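PDB 5B68: 4-alpha-glucanotransferase from Corynebacterium glutamicum, which belongs to the amylomaltase family, also called disproportionating enzymes, and joins an N-terminal beta-sandwich domain to an enzyme domain of the TIM-barrel clan. Local coordinates for residues L236-R241 / G394-Q399; H403-D408 / S426-H431. All coordinates share one frame; numbering follows the deposited sequence.

Contact 1. Residues L236-R241 / G394-Q399; sequences LPTTRR and GGADAQ
The N-terminal turn of helix 396-400 docks on Thr238 and Thr239 in the long loop that follows strand 215-218. Gly395 holds the N-cap position, and the amides beyond it look outward from the helix start to Thr238. Ala396 N donates to Thr238 OG1 at 2.9 Å, and Asp397 N donates to Thr238 O at 3.0 Å, an almost straight bond (174° at the hydrogen). A water extends the series, accepting from Ala398 N and donating to that same Thr238 O. Thr238 thus serves two helix amides directly and a third through the water, and its carbonyl oxygen takes two donors, one of them the water. The hydroxyl reaches its amide because OG1 stands opposite the backbone N of Thr238 (chi1 -150°); it also comes within 3.2 Å of Gly395 CA, a close fit at the N-cap.

Asp397 returns the grip with its carboxylate. Thr239 OG1 donates to Asp397 OD1 at 2.7 Å, arriving on the syn side but tilted from the carboxylate plane, while Arg240 N donates to Asp397 OD2 at 3.1 Å from above that plane, 42° out of it. The Thr239 hydroxyl also accepts from Arg241 N at 3.1 Å and closes an ST turn; the two bonds together orient the hydroxyl. An acidic group in the first helical turn probably also interacts favourably with the helix dipole. The charged ends of the arginines serve other partners: Arg240 NH2 bonds to Ala388 O and its NE to a glycerol probably from the crystallisation liquor, and Arg241 NH1 forms a salt bridge with Glu320.

Strands 215-218 and 382-387 are neighbours in the parallel sheet, so this helix start held by a loop ties together two beta-to-alpha connections, as expected for a TIM-barrel fold.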
loop_
_atom_site.group_PDB
_atom_site.type_symbol
_atom_site.label_atom_id
_atom_site.label_comp_id
_atom_site.label_asym_id
_atom_site.label_seq_id
_atom_site.Cartn_x
_atom_site.Cartn_y
_atom_site.Cartn_z
ATOM N N LEU A 236 3.277 5.137 -7.417
ATOM C CA LEU A 236 2.246 5.593 -8.389
ATOM C C LEU A 236 2.069 4.563 -9.478
ATOM O O LEU A 236 2.374 4.817 -10.642
ATOM C CB LEU A 236 2.572 6.983 -8.931
ATOM C CG LEU A 236 1.355 7.751 -9.491
ATOM C CD1 LEU A 236 0.298 8.009 -8.421
ATOM C CD2 LEU A 236 1.841 9.073 -10.030
ATOM N N PRO A 237 1.552 3.399 -9.095
ATOM C CA PRO A 237 1.388 2.293 -10.051
ATOM C C PRO A 237 0.108 2.484 -10.842
ATOM O O PRO A 237 -0.656 3.415 -10.560
ATOM C CB PRO A 237 1.256 1.092 -9.137
ATOM C CG PRO A 237 0.488 1.658 -7.958
ATOM C CD PRO A 237 1.158 2.979 -7.721
ATOM N N THR A 238 -0.100 1.618 -11.800
ATOM C CA THR A 238 -1.311 1.673 -12.688
ATOM C C THR A 238 -2.460 0.877 -12.082
ATOM O O THR A 238 -3.641 1.112 -12.412
ATOM C CB THR A 238 -0.963 1.214 -14.144
ATOM O OG1 THR A 238 -1.827 1.888 -15.100
ATOM C CG2 THR A 238 -1.056 -0.232 -14.307
ATOM N N THR A 239 -2.159 0.011 -11.135
ATOM C CA THR A 239 -3.158 -0.836 -10.475
ATOM C C THR A 239 -2.533 -1.099 -9.109
ATOM O O THR A 239 -1.292 -0.987 -8.968
ATOM C CB THR A 239 -3.394 -2.154 -11.252
ATOM O OG1 THR A 239 -4.302 -3.038 -10.570
ATOM C CG2 THR A 239 -2.067 -2.965 -11.583
ATOM N N ARG A 240 -3.336 -1.448 -8.116
ATOM C CA ARG A 240 -2.811 -1.982 -6.877
ATOM C C ARG A 240 -3.034 -3.507 -6.760
ATOM O O ARG A 240 -2.735 -4.151 -5.726
ATOM C CB ARG A 240 -3.411 -1.246 -5.686
ATOM C CG ARG A 240 -2.935 0.178 -5.674
ATOM C CD ARG A 240 -3.270 0.860 -4.404
ATOM N NE ARG A 240 -4.713 0.936 -4.135
ATOM C CZ ARG A 240 -5.221 1.040 -2.909
ATOM N NH1 ARG A 240 -6.557 1.159 -2.760
ATOM N NH2 ARG A 240 -4.410 1.041 -1.820
ATOM N N ARG A 241 -3.559 -4.120 -7.791
ATOM C CA ARG A 241 -3.824 -5.536 -7.737
ATOM C C ARG A 241 -2.731 -6.341 -8.437
ATOM O O ARG A 241 -2.157 -7.215 -7.868
ATOM C CB ARG A 241 -5.134 -5.840 -8.409
ATOM C CG ARG A 241 -5.525 -7.300 -8.377
ATOM C CD ARG A 241 -6.929 -7.631 -8.826
ATOM N NE ARG A 241 -7.052 -9.041 -9.025
ATOM C CZ ARG A 241 -8.131 -9.641 -9.538
ATOM N NH1 ARG A 241 -8.061 -10.931 -9.795
ATOM N NH2 ARG A 241 -9.266 -8.947 -9.823
ATOM N N GLY A 394 -4.563 8.161 -14.959
ATOM C CA GLY A 394 -4.889 7.754 -16.341
ATOM C C GLY A 394 -4.649 6.295 -16.623
ATOM O O GLY A 394 -4.522 5.926 -17.762
ATOM N N GLY A 395 -4.548 5.442 -15.594
ATOM C CA GLY A 395 -4.075 4.095 -15.774
ATOM C C GLY A 395 -5.124 2.999 -15.807
ATOM O O GLY A 395 -6.303 3.274 -15.975
ATOM N N ALA A 396 -4.695 1.786 -15.594
ATOM C CA ALA A 396 -5.547 0.607 -15.764
ATOM C C ALA A 396 -6.732 0.611 -14.781
ATOM O O ALA A 396 -7.902 0.446 -15.204
ATOM C CB ALA A 396 -4.724 -0.674 -15.635
ATOM N N ASP A 397 -6.434 0.737 -13.462
ATOM C CA ASP A 397 -7.500 0.719 -12.462
ATOM C C ASP A 397 -8.416 1.948 -12.655
ATOM O O ASP A 397 -9.611 1.874 -12.419
ATOM C CB ASP A 397 -6.976 0.652 -11.026
ATOM C CG ASP A 397 -6.541 -0.731 -10.566
ATOM O OD1 ASP A 397 -6.500 -1.708 -11.278
ATOM O OD2 ASP A 397 -6.148 -0.848 -9.367
ATOM N N ALA A 398 -7.868 3.097 -13.050
ATOM C CA ALA A 398 -8.645 4.337 -13.229
ATOM C C ALA A 398 -9.716 4.067 -14.256
ATOM O O ALA A 398 -10.821 4.527 -14.102
ATOM C CB ALA A 398 -7.747 5.519 -13.678
ATOM N N GLN A 399 -9.393 3.280 -15.260
ATOM C CA GLN A 399 -10.378 2.865 -16.270
ATOM C C GLN A 399 -11.280 1.724 -15.770
ATOM O O GLN A 399 -12.533 1.862 -15.806
ATOM C CB GLN A 399 -9.705 2.453 -17.606
ATOM C CG GLN A 399 -10.675 1.732 -18.563
ATOM C CD GLN A 399 -9.992 1.247 -19.819
ATOM O OE1 GLN A 399 -9.857 0.039 -20.037
ATOM N NE2 GLN A 399 -9.465 2.187 -20.601
HETATM O O HOH W 1 -4.998 3.660 -12.827
#

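Contact 2. Residues H403-D408 / S426-H431; sequences HVLAPD and SQPPWH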
loop_
_atom_site.group_PDB
_atom_site.type_symbol
_atom_site.label_atom_id
_atom_site.label_comp_id
_atom_site.label_asym_id
_atom_site.label_seq_id
_atom_site.Cartn_x
_atom_site.Cartn_y
_atom_site.Cartn_z
ATOM N N HIS A 403 -16.068 2.868 -11.938
ATOM C CA HIS A 403 -17.406 2.781 -11.310
ATOM C C HIS A 403 -17.366 2.779 -9.771
ATOM O O HIS A 403 -18.432 2.912 -9.120
ATOM C CB HIS A 403 -18.110 1.521 -11.870
ATOM C CG HIS A 403 -17.375 0.218 -11.644
ATOM N ND1 HIS A 403 -17.800 -0.750 -10.740
ATOM C CD2 HIS A 403 -16.255 -0.292 -12.218
ATOM C CE1 HIS A 403 -16.964 -1.774 -10.740
ATOM N NE2 HIS A 403 -16.016 -1.511 -11.625
ATOM N N VAL A 404 -16.162 2.595 -9.186
ATOM C CA VAL A 404 -15.987 2.705 -7.763
ATOM C C VAL A 404 -14.961 3.799 -7.363
ATOM O O VAL A 404 -14.534 3.817 -6.226
ATOM C CB VAL A 404 -15.635 1.355 -7.098
ATOM C CG1 VAL A 404 -16.768 0.334 -7.239
ATOM C CG2 VAL A 404 -14.323 0.761 -7.585
ATOM N N LEU A 405 -14.665 4.726 -8.272
ATOM C CA LEU A 405 -13.748 5.861 -7.985
ATOM C C LEU A 405 -14.469 7.160 -8.087
ATOM O O LEU A 405 -15.588 7.230 -8.626
ATOM C CB LEU A 405 -12.583 5.827 -8.998
ATOM C CG LEU A 405 -11.678 4.613 -8.864
ATOM C CD1 LEU A 405 -10.779 4.455 -10.088
ATOM C CD2 LEU A 405 -10.874 4.637 -7.588
ATOM N N ALA A 406 -13.852 8.229 -7.617
ATOM C CA ALA A 406 -14.343 9.582 -7.811
ATOM C C ALA A 406 -13.215 10.347 -8.522
ATOM O O ALA A 406 -12.478 11.095 -7.871
ATOM C CB ALA A 406 -14.693 10.215 -6.459
ATOM N N PRO A 407 -13.060 10.146 -9.856
ATOM C CA PRO A 407 -11.878 10.676 -10.519
ATOM C C PRO A 407 -11.764 12.212 -10.627
ATOM O O PRO A 407 -10.659 12.701 -10.856
ATOM C CB PRO A 407 -11.934 10.001 -11.936
ATOM C CG PRO A 407 -13.365 9.666 -12.127
ATOM C CD PRO A 407 -13.839 9.270 -10.767
ATOM N N ASP A 408 -12.829 12.969 -10.359
ATOM C CA ASP A 408 -12.685 14.432 -10.347
ATOM C C ASP A 408 -12.126 14.976 -9.058
ATOM O O ASP A 408 -12.006 16.181 -8.900
ATOM C CB ASP A 408 -14.016 15.066 -10.700
ATOM C CG ASP A 408 -14.413 14.843 -12.179
ATOM O OD1 ASP A 408 -13.593 14.435 -12.983
ATOM O OD2 ASP A 408 -15.547 15.142 -12.546
ATOM N N SER A 426 -2.118 12.912 -6.529
ATOM C CA SER A 426 -2.717 12.750 -7.845
ATOM C C SER A 426 -3.652 11.549 -8.018
ATOM O O SER A 426 -4.259 11.385 -9.037
ATOM C CB SER A 426 -1.637 12.736 -8.918
ATOM O OG SER A 426 -1.139 11.444 -9.091
ATOM N N GLN A 427 -3.789 10.737 -6.993
ATOM C CA GLN A 427 -4.574 9.520 -7.113
ATOM C C GLN A 427 -6.075 9.769 -7.091
ATOM O O GLN A 427 -6.520 10.614 -6.358
ATOM C CB GLN A 427 -4.183 8.576 -5.992
ATOM C CG GLN A 427 -2.698 8.287 -5.944
ATOM C CD GLN A 427 -2.182 8.214 -4.542
ATOM O OE1 GLN A 427 -2.916 8.439 -3.606
ATOM N NE2 GLN A 427 -0.927 7.870 -4.391
ATOM N N PRO A 428 -6.853 9.001 -7.845
ATOM C CA PRO A 428 -8.304 9.107 -7.683
ATOM C C PRO A 428 -8.781 8.303 -6.476
ATOM O O PRO A 428 -8.382 7.158 -6.319
ATOM C CB PRO A 428 -8.838 8.533 -9.000
ATOM C CG PRO A 428 -7.841 7.524 -9.418
ATOM C CD PRO A 428 -6.509 8.065 -8.920
ATOM N N PRO A 429 -9.613 8.885 -5.612
ATOM C CA PRO A 429 -9.994 8.110 -4.432
ATOM C C PRO A 429 -11.088 7.129 -4.751
ATOM O O PRO A 429 -11.863 7.312 -5.659
ATOM C CB PRO A 429 -10.500 9.169 -3.487
ATOM C CG PRO A 429 -11.023 10.265 -4.360
ATOM C CD PRO A 429 -10.097 10.271 -5.532
ATOM N N TRP A 430 -11.270 6.171 -3.863
ATOM C CA TRP A 430 -12.452 5.348 -3.915
ATOM C C TRP A 430 -13.665 6.262 -3.756
ATOM O O TRP A 430 -13.610 7.260 -3.083
ATOM C CB TRP A 430 -12.506 4.405 -2.723
ATOM C CG TRP A 430 -11.510 3.319 -2.607
ATOM C CD1 TRP A 430 -10.681 3.105 -1.566
ATOM C CD2 TRP A 430 -11.307 2.224 -3.503
ATOM N NE1 TRP A 430 -9.940 1.977 -1.759
ATOM C CE2 TRP A 430 -10.309 1.410 -2.943
ATOM C CE3 TRP A 430 -11.855 1.862 -4.725
ATOM C CZ2 TRP A 430 -9.853 0.267 -3.565
ATOM C CZ3 TRP A 430 -11.400 0.727 -5.335
ATOM C CH2 TRP A 430 -10.407 -0.054 -4.760
ATOM N N HIS A 431 -14.757 5.896 -4.394
ATOM C CA HIS A 431 -16.020 6.492 -4.100
ATOM C C HIS A 431 -16.570 5.753 -2.850
ATOM O O HIS A 431 -16.766 4.535 -2.917
ATOM C CB HIS A 431 -16.971 6.299 -5.308
ATOM C CG HIS A 431 -18.267 7.002 -5.131
ATOM N ND1 HIS A 431 -18.683 8.058 -5.911
ATOM C CD2 HIS A 431 -19.198 6.867 -4.164
ATOM C CE1 HIS A 431 -19.823 8.526 -5.431
ATOM N NE2 HIS A 431 -20.175 7.791 -4.399
#
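Val404 and the indole of Trp430 lie side by side and point the same way, with Val404 CG2 set 3.7 Å from Trp430 CZ3. Val404 O comes to the edge of that indole, in its plane, 3.6 Å from CE3. Leu405 approaches the same ring obliquely: its CD2 is 4.1 Å from Trp430 CE3, while CD1 goes to Pro428 CG. With CG beside the backbone N (chi1 -66°), Leu405 starts away from the partner chain, yet its CD2 comes 3.4 Å from Pro429 O. His431 diverges, its ring presenting an edge to Leu405 O.

Behind these side chains the backbones form a single antiparallel bridge, with Leu405 and Trp430 a non-hydrogen-bonded pair, CA atoms 4.3 Å apart. Ala406 N donates to Pro429 O at 2.9 Å, nearly in line with the C=O, and His431 N reaches Val404 O at 2.8 Å from above the carbonyl plane.

Pro429 has no N-H to return to Ala406 O and puts its CD there instead (3.4 Å), consistent with the pairing stopping at a single bridge. Two backbone hydrogen bonds and apolar packing therefore carry the contact, while His431 ND1 is buried without a polar partner in the model.

In the fold
Both contacts are buried, and all four segments belong to the TIM-barrel enzyme part of the chain, with contact centres about 11 Å apart; among touching residues, Pro407 of contact 2 is the exposed exception. They share a neighbourhood: helix 396-400, whose start is held in contact 1, leads into 403-408, and Leu405 CD1 packs back 3.8 Å from Ala398 CA. A second join is Arg240 NH1 against Trp430 CZ2 at 3.5 Å. Their chemistry differs with their place. Contact 1 joins a loop after one strand to the helix start after its neighbour in the parallel sheet through hydroxyl, carboxylate and amide bonds, whereas contact 2 joins the flanks of antiparallel strands 409-413 and 423-424 by a backbone bridge and apolar side chains.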